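Local atomic coordinates of TRAP dicarboxylate transporter-DctP subunit (Desulfovibrio salexigens, PDB entry 4N6D), a protein that probably captures a carboxylate-bearing solute in the periplasm and delivers it to a tripartite ATP-independent (TRAP) membrane transporter. Residues A[155-163]-A[288-299]; A[135-143]-A[236-244]. All coordinates share one frame; numbering follows the deposited sequence.

Interaction 1. Residues A[155-163]-A[288-299]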
loop_
_atom_site.group_PDB
_atom_site.type_symbol
_atom_site.label_atom_id
_atom_site.label_comp_id
_atom_site.label_asym_id
_atom_site.label_seq_id
_atom_site.Cartn_x
_atom_site.Cartn_y
_atom_site.Cartn_z
ATOM N N LYS A 155 -4.931 -22.186 5.682
ATOM C CA LYS A 155 -5.887 -23.275 5.886
ATOM C C LYS A 155 -5.807 -23.847 7.278
ATOM O O LYS A 155 -6.817 -24.248 7.845
ATOM C CB LYS A 155 -5.630 -24.403 4.877
ATOM C CG LYS A 155 -5.790 -23.982 3.437
ATOM C CD LYS A 155 -5.548 -25.135 2.465
ATOM C CE LYS A 155 -6.423 -26.318 2.766
ATOM N NZ LYS A 155 -6.113 -27.419 1.798
ATOM N N VAL A 156 -4.590 -23.926 7.791
ATOM C CA VAL A 156 -4.307 -24.457 9.115
ATOM C C VAL A 156 -3.668 -23.329 9.941
ATOM O O VAL A 156 -2.933 -22.494 9.411
ATOM C CB VAL A 156 -3.360 -25.679 9.013
ATOM C CG1 VAL A 156 -2.798 -26.085 10.373
ATOM C CG2 VAL A 156 -4.067 -26.843 8.357
ATOM N N PRO A 157 -3.961 -23.274 11.241
ATOM C CA PRO A 157 -3.482 -22.106 12.001
ATOM C C PRO A 157 -1.960 -21.969 12.039
ATOM O O PRO A 157 -1.258 -22.958 12.255
ATOM C CB PRO A 157 -3.981 -22.368 13.429
ATOM C CG PRO A 157 -4.960 -23.474 13.333
ATOM C CD PRO A 157 -4.739 -24.208 12.069
ATOM N N VAL A 158 -1.472 -20.759 11.810
ATOM C CA VAL A 158 -0.074 -20.420 12.066
ATOM C C VAL A 158 -0.052 -19.653 13.386
ATOM O O VAL A 158 -0.386 -18.469 13.426
ATOM C CB VAL A 158 0.537 -19.602 10.921
ATOM C CG1 VAL A 158 1.910 -19.124 11.286
ATOM C CG2 VAL A 158 0.587 -20.451 9.658
ATOM N N ARG A 159 0.319 -20.334 14.463
ATOM C CA ARG A 159 0.323 -19.708 15.783
ATOM C C ARG A 159 1.719 -19.331 16.240
ATOM O O ARG A 159 1.883 -18.532 17.168
ATOM C CB ARG A 159 -0.327 -20.640 16.794
ATOM C CG ARG A 159 -1.715 -21.077 16.371
ATOM C CD ARG A 159 -2.442 -21.762 17.489
ATOM N NE ARG A 159 -3.753 -22.212 17.021
ATOM C CZ ARG A 159 -4.831 -21.436 16.948
ATOM N NH1 ARG A 159 -5.967 -21.949 16.507
ATOM N NH2 ARG A 159 -4.787 -20.176 17.327
ATOM N N ASN A 160 2.728 -19.880 15.575
ATOM C CA ASN A 160 4.113 -19.559 15.900
ATOM C C ASN A 160 5.017 -19.785 14.702
ATOM O O ASN A 160 4.571 -20.210 13.627
ATOM C CB ASN A 160 4.583 -20.413 17.076
ATOM C CG ASN A 160 4.424 -21.896 16.811
ATOM O OD1 ASN A 160 4.769 -22.379 15.730
ATOM N ND2 ASN A 160 3.880 -22.622 17.782
ATOM N N LEU A 161 6.295 -19.488 14.873
ATOM C CA LEU A 161 7.209 -19.588 13.749
ATOM C C LEU A 161 7.454 -21.009 13.295
ATOM O O LEU A 161 7.761 -21.241 12.127
ATOM C CB LEU A 161 8.538 -18.935 14.102
ATOM C CG LEU A 161 8.506 -17.424 14.028
ATOM C CD1 LEU A 161 9.862 -16.908 14.477
ATOM C CD2 LEU A 161 8.180 -16.924 12.624
ATOM N N ASP A 162 7.342 -21.966 14.207
ATOM C CA ASP A 162 7.539 -23.352 13.831
ATOM C C ASP A 162 6.466 -23.771 12.828
ATOM O O ASP A 162 6.732 -24.559 11.930
ATOM C CB ASP A 162 7.542 -24.258 15.058
ATOM C CG ASP A 162 7.894 -25.701 14.728
ATOM O OD1 ASP A 162 9.032 -25.952 14.271
ATOM O OD2 ASP A 162 7.034 -26.583 14.948
ATOM N N ASP A 163 5.273 -23.202 12.963
ATOM C CA ASP A 163 4.161 -23.522 12.062
ATOM C C ASP A 163 4.421 -23.061 10.617
ATOM O O ASP A 163 3.782 -23.568 9.692
ATOM C CB ASP A 163 2.866 -22.890 12.562
ATOM C CG ASP A 163 2.357 -23.517 13.833
ATOM O OD1 ASP A 163 2.615 -24.719 14.071
ATOM O OD2 ASP A 163 1.668 -22.801 14.601
ATOM N N GLU A 288 -10.736 -17.146 12.520
ATOM C CA GLU A 288 -10.071 -16.836 13.776
ATOM C C GLU A 288 -8.893 -15.914 13.507
ATOM O O GLU A 288 -8.096 -16.171 12.610
ATOM C CB GLU A 288 -9.573 -18.114 14.463
ATOM C CG GLU A 288 -8.845 -17.833 15.770
ATOM C CD GLU A 288 -8.220 -19.064 16.399
ATOM O OE1 GLU A 288 -8.532 -20.195 15.962
ATOM O OE2 GLU A 288 -7.409 -18.886 17.340
ATOM N N MET A 289 -8.801 -14.849 14.295
ATOM C CA MET A 289 -7.668 -13.929 14.233
ATOM C C MET A 289 -6.603 -14.363 15.224
ATOM O O MET A 289 -6.883 -14.596 16.391
ATOM C CB MET A 289 -8.112 -12.507 14.555
ATOM C CG MET A 289 -9.307 -12.022 13.771
ATOM S SD MET A 289 -9.075 -12.036 11.984
ATOM C CE MET A 289 -7.634 -10.954 11.806
ATOM N N ILE A 290 -5.372 -14.456 14.744
ATOM C CA ILE A 290 -4.258 -14.930 15.548
ATOM C C ILE A 290 -3.127 -13.901 15.596
ATOM O O ILE A 290 -2.850 -13.241 14.602
ATOM C CB ILE A 290 -3.699 -16.225 14.949
ATOM C CG1 ILE A 290 -4.783 -17.302 14.940
ATOM C CG2 ILE A 290 -2.480 -16.686 15.756
ATOM C CD1 ILE A 290 -4.410 -18.541 14.149
ATOM N N LYS A 291 -2.505 -13.753 16.767
ATOM C CA LYS A 291 -1.262 -12.999 16.898
ATOM C C LYS A 291 -0.172 -13.922 17.389
ATOM O O LYS A 291 -0.396 -14.742 18.275
ATOM C CB LYS A 291 -1.417 -11.845 17.893
ATOM C CG LYS A 291 -2.331 -10.724 17.431
ATOM C CD LYS A 291 -2.435 -9.631 18.507
ATOM C CE LYS A 291 -3.320 -8.452 18.093
ATOM N NZ LYS A 291 -4.731 -8.838 17.848
ATOM N N MET A 292 1.014 -13.797 16.813
ATOM C CA MET A 292 2.159 -14.548 17.321
ATOM C C MET A 292 2.720 -13.890 18.581
ATOM O O MET A 292 2.430 -12.729 18.875
ATOM C CB MET A 292 3.238 -14.661 16.247
ATOM C CG MET A 292 2.788 -15.491 15.023
ATOM S SD MET A 292 4.230 -15.948 14.042
ATOM C CE MET A 292 3.824 -15.142 12.519
ATOM N N SER A 293 3.530 -14.633 19.328
ATOM C CA SER A 293 4.119 -14.111 20.557
ATOM C C SER A 293 5.063 -12.959 20.285
ATOM O O SER A 293 5.572 -12.805 19.182
ATOM C CB SER A 293 4.906 -15.204 21.263
ATOM O OG SER A 293 6.037 -15.547 20.486
ATOM N N ASP A 294 5.330 -12.164 21.311
ATOM C CA ASP A 294 6.264 -11.072 21.177
ATOM C C ASP A 294 7.631 -11.609 20.773
ATOM O O ASP A 294 8.340 -10.993 19.983
ATOM C CB ASP A 294 6.386 -10.310 22.501
ATOM C CG ASP A 294 5.125 -9.524 22.852
ATOM O OD1 ASP A 294 4.268 -9.318 21.966
ATOM O OD2 ASP A 294 5.004 -9.092 24.021
ATOM N N ALA A 295 8.019 -12.748 21.336
ATOM C CA ALA A 295 9.320 -13.305 21.009
ATOM C C ALA A 295 9.393 -13.684 19.533
ATOM O O ALA A 295 10.408 -13.444 18.880
ATOM C CB ALA A 295 9.629 -14.488 21.885
ATOM N N ASP A 296 8.322 -14.255 18.996
ATOM C CA ASP A 296 8.294 -14.617 17.585
ATOM C C ASP A 296 8.335 -13.357 16.715
ATOM O O ASP A 296 9.007 -13.328 15.668
ATOM C CB ASP A 296 7.043 -15.446 17.261
ATOM C CG ASP A 296 7.193 -16.925 17.600
ATOM O OD1 ASP A 296 8.276 -17.340 18.063
ATOM O OD2 ASP A 296 6.223 -17.690 17.383
ATOM N N MET A 297 7.624 -12.306 17.133
ATOM C CA MET A 297 7.634 -11.065 16.349
ATOM C C MET A 297 9.041 -10.460 16.309
ATOM O O MET A 297 9.463 -9.914 15.294
ATOM C CB MET A 297 6.615 -10.063 16.896
ATOM C CG MET A 297 5.148 -10.501 16.743
ATOM S SD MET A 297 4.639 -10.557 15.010
ATOM C CE MET A 297 4.311 -8.820 14.711
ATOM N N GLN A 298 9.780 -10.555 17.407
ATOM C CA GLN A 298 11.152 -10.043 17.415
ATOM C C GLN A 298 12.058 -10.901 16.541
ATOM O O GLN A 298 12.943 -10.388 15.885
ATOM C CB GLN A 298 11.699 -9.995 18.831
ATOM C CG GLN A 298 13.093 -9.371 18.936
ATOM C CD GLN A 298 13.148 -7.953 18.395
ATOM O OE1 GLN A 298 12.312 -7.120 18.729
ATOM N NE2 GLN A 298 14.103 -7.692 17.520
ATOM N N ALA A 299 11.844 -12.213 16.534
ATOM C CA ALA A 299 12.622 -13.079 15.655
ATOM C C ALA A 299 12.378 -12.711 14.198
ATOM O O ALA A 299 13.316 -12.673 13.395
ATOM C CB ALA A 299 12.310 -14.545 15.905
HETATM O O HOH W 1 -0.205 -17.501 18.663
HETATM O O HOH W 2 3.904 -17.382 18.584
#
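At the outer margin of the four-stranded sheet, where edge strand 288-290 runs on into the capped start of helix 294-317, an end-on salt bridge joins Arg-159 to Glu-288. NH1 donates to OE1 at 3.2 Å, and NH2 reaches OE2 at 2.9 Å along an almost straight N-H path (166°). Both oxygens lie close to the guanidinium plane, but the two flat groups are turned 36° apart, and NH2 meets OE2 from above the carboxylate. The arginine chain starts out away from strand 288-290 but, extended from CG to NE, brings its guanidinium back to it, crossing Glu-288 and Ile-290 at about a right angle. Ile-290 CD1 covers one guanidinium face, 3.6 Å from NH2, and also touches Pro-157 CB, while the CG2 branch packs near Val-158 O; a beta-branched residue also suits a strand.

Farther on, Asp-296 OD2 accepts the backbone N of Leu-161 at 3.1 Å, the donor standing well above the carboxylate plane. Leu-161 slides past this aspartate, and its CD1 packs on Ala-299 CB (3.7 Å), one turn further along the helix, where a small residue lets the leucine come close. Met-292 lays its sulfur beside the Asn-160 backbone. A water donates to both Arg-159 O and Asp-296 OD2 and accepts from Ser-293 N.

Within 155-163, Asp-163 OD2 accepts from the N-H groups of Arg-159 and Asn-160, while Asn-160 OD1 accepts Asp-163 N in an Asx motif. In 288-299, Ser-293 OG receives Asp-296 N at 3.0 Å: a serine N-cap, its side-chain oxygen accepting a first-turn N-H of helix 294-317.

Interaction 2. Residues A[135-143]-A[236-244]. With I3C (5-amino-2,4,6-triiodobenzene-1,3-dicarboxylic acid), chain C.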
loop_
_atom_site.group_PDB
_atom_site.type_symbol
_atom_site.label_atom_id
_atom_site.label_comp_id
_atom_site.label_asym_id
_atom_site.label_seq_id
_atom_site.Cartn_x
_atom_site.Cartn_y
_atom_site.Cartn_z
ATOM N N GLU A 135 13.035 12.042 -7.003
ATOM C CA GLU A 135 12.402 10.980 -7.781
ATOM C C GLU A 135 11.057 11.416 -8.361
ATOM O O GLU A 135 10.570 10.842 -9.365
ATOM C CB GLU A 135 12.226 9.706 -6.948
ATOM C CG GLU A 135 11.355 9.856 -5.730
ATOM C CD GLU A 135 11.781 8.949 -4.574
ATOM O OE1 GLU A 135 12.998 8.730 -4.404
ATOM O OE2 GLU A 135 10.889 8.466 -3.853
ATOM N N PHE A 136 10.448 12.430 -7.756
ATOM C CA PHE A 136 9.158 12.932 -8.251
ATOM C C PHE A 136 9.250 14.269 -8.965
ATOM O O PHE A 136 8.233 14.890 -9.245
ATOM C CB PHE A 136 8.137 13.040 -7.113
ATOM C CG PHE A 136 7.649 11.716 -6.609
ATOM C CD1 PHE A 136 6.857 10.922 -7.406
ATOM C CD2 PHE A 136 7.974 11.274 -5.337
ATOM C CE1 PHE A 136 6.392 9.696 -6.943
ATOM C CE2 PHE A 136 7.509 10.028 -4.875
ATOM C CZ PHE A 136 6.733 9.264 -5.684
ATOM N N LYS A 137 10.456 14.707 -9.284
ATOM C CA LYS A 137 10.657 16.065 -9.780
ATOM C C LYS A 137 9.951 16.381 -11.097
ATOM O O LYS A 137 9.682 17.554 -11.389
ATOM C CB LYS A 137 12.153 16.362 -9.939
ATOM C CG LYS A 137 12.782 15.685 -11.157
ATOM C CD LYS A 137 14.229 16.113 -11.365
ATOM C CE LYS A 137 14.481 16.567 -12.796
ATOM N NZ LYS A 137 15.717 15.933 -13.366
ATOM N N ARG A 138 9.628 15.358 -11.879
ATOM C CA ARG A 138 8.978 15.558 -13.174
ATOM C C ARG A 138 7.477 15.760 -13.060
ATOM O O ARG A 138 6.823 16.105 -14.050
ATOM C CB ARG A 138 9.231 14.361 -14.064
ATOM C CG ARG A 138 10.699 14.128 -14.307
ATOM C CD ARG A 138 11.078 14.402 -15.716
ATOM N NE ARG A 138 12.454 13.975 -15.954
ATOM C CZ ARG A 138 13.474 14.781 -16.204
ATOM N NH1 ARG A 138 14.682 14.262 -16.405
ATOM N NH2 ARG A 138 13.294 16.096 -16.263
ATOM N N PHE A 139 6.936 15.525 -11.869
ATOM C CA PHE A 139 5.484 15.512 -11.671
ATOM C C PHE A 139 5.033 16.445 -10.568
ATOM O O PHE A 139 5.823 16.819 -9.699
ATOM C CB PHE A 139 5.025 14.110 -11.272
ATOM C CG PHE A 139 5.446 13.051 -12.221
ATOM C CD1 PHE A 139 4.846 12.939 -13.463
ATOM C CD2 PHE A 139 6.433 12.156 -11.879
ATOM C CE1 PHE A 139 5.238 11.942 -14.354
ATOM C CE2 PHE A 139 6.841 11.176 -12.769
ATOM C CZ PHE A 139 6.248 11.066 -13.996
ATOM N N LYS A 140 3.760 16.808 -10.586
ATOM C CA LYS A 140 3.094 17.249 -9.368
ATOM C C LYS A 140 2.581 16.005 -8.648
ATOM O O LYS A 140 1.865 15.196 -9.238
ATOM C CB LYS A 140 1.926 18.174 -9.676
ATOM C CG LYS A 140 1.048 18.451 -8.443
ATOM C CD LYS A 140 1.783 19.237 -7.362
ATOM C CE LYS A 140 0.836 19.555 -6.215
ATOM N NZ LYS A 140 1.418 20.496 -5.241
ATOM N N VAL A 141 2.968 15.832 -7.388
ATOM C CA VAL A 141 2.448 14.737 -6.595
ATOM C C VAL A 141 1.145 15.193 -5.940
ATOM O O VAL A 141 1.166 16.068 -5.063
ATOM C CB VAL A 141 3.463 14.266 -5.547
ATOM C CG1 VAL A 141 2.864 13.176 -4.687
ATOM C CG2 VAL A 141 4.743 13.765 -6.236
ATOM N N LEU A 142 0.021 14.645 -6.396
ATOM C CA LEU A 142 -1.294 15.105 -5.946
ATOM C C LEU A 142 -1.664 14.519 -4.592
ATOM O O LEU A 142 -2.331 15.184 -3.799
ATOM C CB LEU A 142 -2.385 14.735 -6.954
ATOM C CG LEU A 142 -2.258 15.505 -8.265
ATOM C CD1 LEU A 142 -3.287 14.969 -9.233
ATOM C CD2 LEU A 142 -2.474 16.966 -8.011
ATOM N N THR A 143 -1.319 13.255 -4.374
ATOM C CA THR A 143 -1.509 12.609 -3.066
ATOM C C THR A 143 -0.678 11.329 -3.047
ATOM O O THR A 143 -0.098 10.936 -4.061
ATOM C CB THR A 143 -3.003 12.312 -2.711
ATOM O OG1 THR A 143 -3.100 11.991 -1.314
ATOM C CG2 THR A 143 -3.547 11.170 -3.529
ATOM N N ALA A 236 1.654 6.522 -5.303
ATOM C CA ALA A 236 1.625 7.950 -5.554
ATOM C C ALA A 236 0.642 8.268 -6.663
ATOM O O ALA A 236 0.537 7.524 -7.642
ATOM C CB ALA A 236 3.018 8.459 -5.940
ATOM N N ILE A 237 -0.087 9.361 -6.492
ATOM C CA ILE A 237 -0.893 9.927 -7.577
ATOM C C ILE A 237 -0.115 11.092 -8.172
ATOM O O ILE A 237 0.206 12.074 -7.485
ATOM C CB ILE A 237 -2.267 10.383 -7.089
ATOM C CG1 ILE A 237 -3.017 9.229 -6.385
ATOM C CG2 ILE A 237 -3.065 10.966 -8.262
ATOM C CD1 ILE A 237 -3.153 7.949 -7.228
ATOM N N ILE A 238 0.242 10.951 -9.445
ATOM C CA ILE A 238 1.107 11.920 -10.118
ATOM C C ILE A 238 0.351 12.646 -11.218
ATOM O O ILE A 238 -0.532 12.069 -11.853
ATOM C CB ILE A 238 2.389 11.240 -10.722
ATOM C CG1 ILE A 238 2.042 10.057 -11.636
ATOM C CG2 ILE A 238 3.340 10.794 -9.602
ATOM C CD1 ILE A 238 3.221 9.565 -12.515
ATOM N N MET A 239 0.725 13.907 -11.438
ATOM C CA MET A 239 0.116 14.711 -12.480
ATOM C C MET A 239 1.194 15.278 -13.401
ATOM O O MET A 239 2.270 15.686 -12.951
ATOM C CB MET A 239 -0.693 15.837 -11.838
ATOM C CG MET A 239 -1.348 16.758 -12.851
ATOM S SD MET A 239 -2.502 17.907 -12.085
ATOM C CE MET A 239 -3.459 18.405 -13.498
ATOM N N ASN A 240 0.885 15.292 -14.690
ATOM C CA ASN A 240 1.773 15.847 -15.709
ATOM C C ASN A 240 2.055 17.315 -15.397
ATOM O O ASN A 240 1.139 18.058 -15.031
ATOM C CB ASN A 240 1.095 15.720 -17.070
ATOM C CG ASN A 240 1.846 16.433 -18.150
ATOM O OD1 ASN A 240 1.610 17.614 -18.389
ATOM N ND2 ASN A 240 2.743 15.721 -18.832
ATOM N N MET A 241 3.312 17.725 -15.494
ATOM C CA MET A 241 3.680 19.079 -15.102
ATOM C C MET A 241 3.052 20.149 -15.990
ATOM O O MET A 241 2.646 21.206 -15.493
ATOM C CB MET A 241 5.199 19.255 -15.076
ATOM C CG MET A 241 5.607 20.545 -14.453
ATOM S SD MET A 241 5.353 20.499 -12.691
ATOM C CE MET A 241 6.649 19.346 -12.244
ATOM N N ASN A 242 2.969 19.922 -17.302
ATOM C CA ASN A 242 2.270 20.898 -18.131
ATOM C C ASN A 242 0.797 21.040 -17.745
ATOM O O ASN A 242 0.248 22.145 -17.698
ATOM C CB ASN A 242 2.413 20.531 -19.608
ATOM C CG ASN A 242 3.841 20.598 -20.071
ATOM O OD1 ASN A 242 4.481 19.575 -20.303
ATOM N ND2 ASN A 242 4.347 21.788 -20.215
ATOM N N SER A 243 0.150 19.916 -17.446
ATOM C CA SER A 243 -1.216 19.960 -16.959
ATOM C C SER A 243 -1.343 20.744 -15.654
ATOM O O SER A 243 -2.248 21.564 -15.508
ATOM C CB SER A 243 -1.771 18.541 -16.787
ATOM O OG SER A 243 -1.640 17.799 -18.007
ATOM N N TRP A 244 -0.452 20.483 -14.693
ATOM C CA TRP A 244 -0.442 21.224 -13.434
ATOM C C TRP A 244 -0.229 22.719 -13.669
ATOM O O TRP A 244 -0.941 23.583 -13.119
ATOM C CB TRP A 244 0.665 20.670 -12.522
ATOM C CG TRP A 244 0.855 21.478 -11.283
ATOM C CD1 TRP A 244 1.905 22.312 -10.997
ATOM C CD2 TRP A 244 -0.043 21.564 -10.171
ATOM N NE1 TRP A 244 1.718 22.896 -9.759
ATOM C CE2 TRP A 244 0.525 22.461 -9.242
ATOM C CE3 TRP A 244 -1.273 20.971 -9.868
ATOM C CZ2 TRP A 244 -0.087 22.757 -8.024
ATOM C CZ3 TRP A 244 -1.877 21.273 -8.658
ATOM C CH2 TRP A 244 -1.289 22.166 -7.762
HETATM I I3 I3C C . 14.031 18.856 -21.223
HETATM I I2 I3C C . 12.383 13.269 -19.511
HETATM I I1 I3C C . 9.920 15.813 -24.334
HETATM O O8 I3C C . 12.704 18.212 -24.427
HETATM O O9 I3C C . 10.963 18.983 -23.322
HETATM C C10 I3C C . 10.569 13.652 -22.078
HETATM N N13 I3C C . 13.945 16.102 -19.471
HETATM C C1 I3C C . 12.016 17.021 -22.517
HETATM C C6 I3C C . 12.901 17.094 -21.459
HETATM C C5 I3C C . 13.039 16.041 -20.571
HETATM C C4 I3C C . 12.275 14.920 -20.791
HETATM C C3 I3C C . 11.390 14.857 -21.846
HETATM C C2 I3C C . 11.261 15.900 -22.722
HETATM C C7 I3C C . 11.882 18.140 -23.474
HETATM O O11 I3C C . 9.416 13.545 -21.587
HETATM O O12 I3C C . 11.059 12.745 -22.794
HETATM O O HOH W 3 5.125 15.558 -16.213
#
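Two neighbouring antiparallel strands of the five-stranded sheet, 139-146 at its edge and 234-240 next to it, pair here beside a binding site of I3C, the phasing compound. Lys-140 and Met-239 form a hydrogen-bonded pair, with Met-239 N to Lys-140 O at 2.8 Å. Beyond Val-141 and Ile-238 the register slips by one residue: Leu-142 N donates to Ile-237 O, and Ile-237 N to Thr-143 O (2.9 Å, 171°).

Ile-238 sets CD1 over the centre of the Phe-139 ring, 3.7 Å from its centroid, a CH-pi contact. Its CG1 lies between backbone N and carbonyl carbon (chi1 54°), which swings the branch toward the ring; Arg-138 CB covers the opposite face. Lys-140 drapes its methylenes over the indole of Trp-244, CG 3.9 Å from the six-membered ring centroid, while its NZ is hydrogen-bonded to Asn-256. A long aliphatic chain with a polar end suits this half-exposed place.

Arg-138 turns one guanidinium face to I3C, NH2 3.3 Å from N13, and Lys-137 CE covers the other. Asn-240, at the N-cap of helix 241-245, accepts Ser-243 N with OD1. The slipped register between Val-141 and Thr-143 is a beta bulge in an antiparallel strand pair.

Interactions 1 and 2 lie on opposite sides of the chain's centre, their centres 41 Å apart and their nearest atoms about 25 Å apart, so neither touches the other. They belong to different sheets: interaction 1 to the four-stranded sheet that includes 288-290, interaction 2 to the five-stranded one. Along the sequence their segments alternate, 135-143, 155-163, 236-244, 288-299, so the chain passes repeatedly between the two sheets, consistent with the two-lobed plan of periplasmic binding proteins. Helix 249-285 follows interaction 2 and leads toward strand 288-290. Only interaction 2 meets I3C, through Arg-138, with Arg-81 and Met-84 also lining this phasing-compound site, which should not be taken for the solute site.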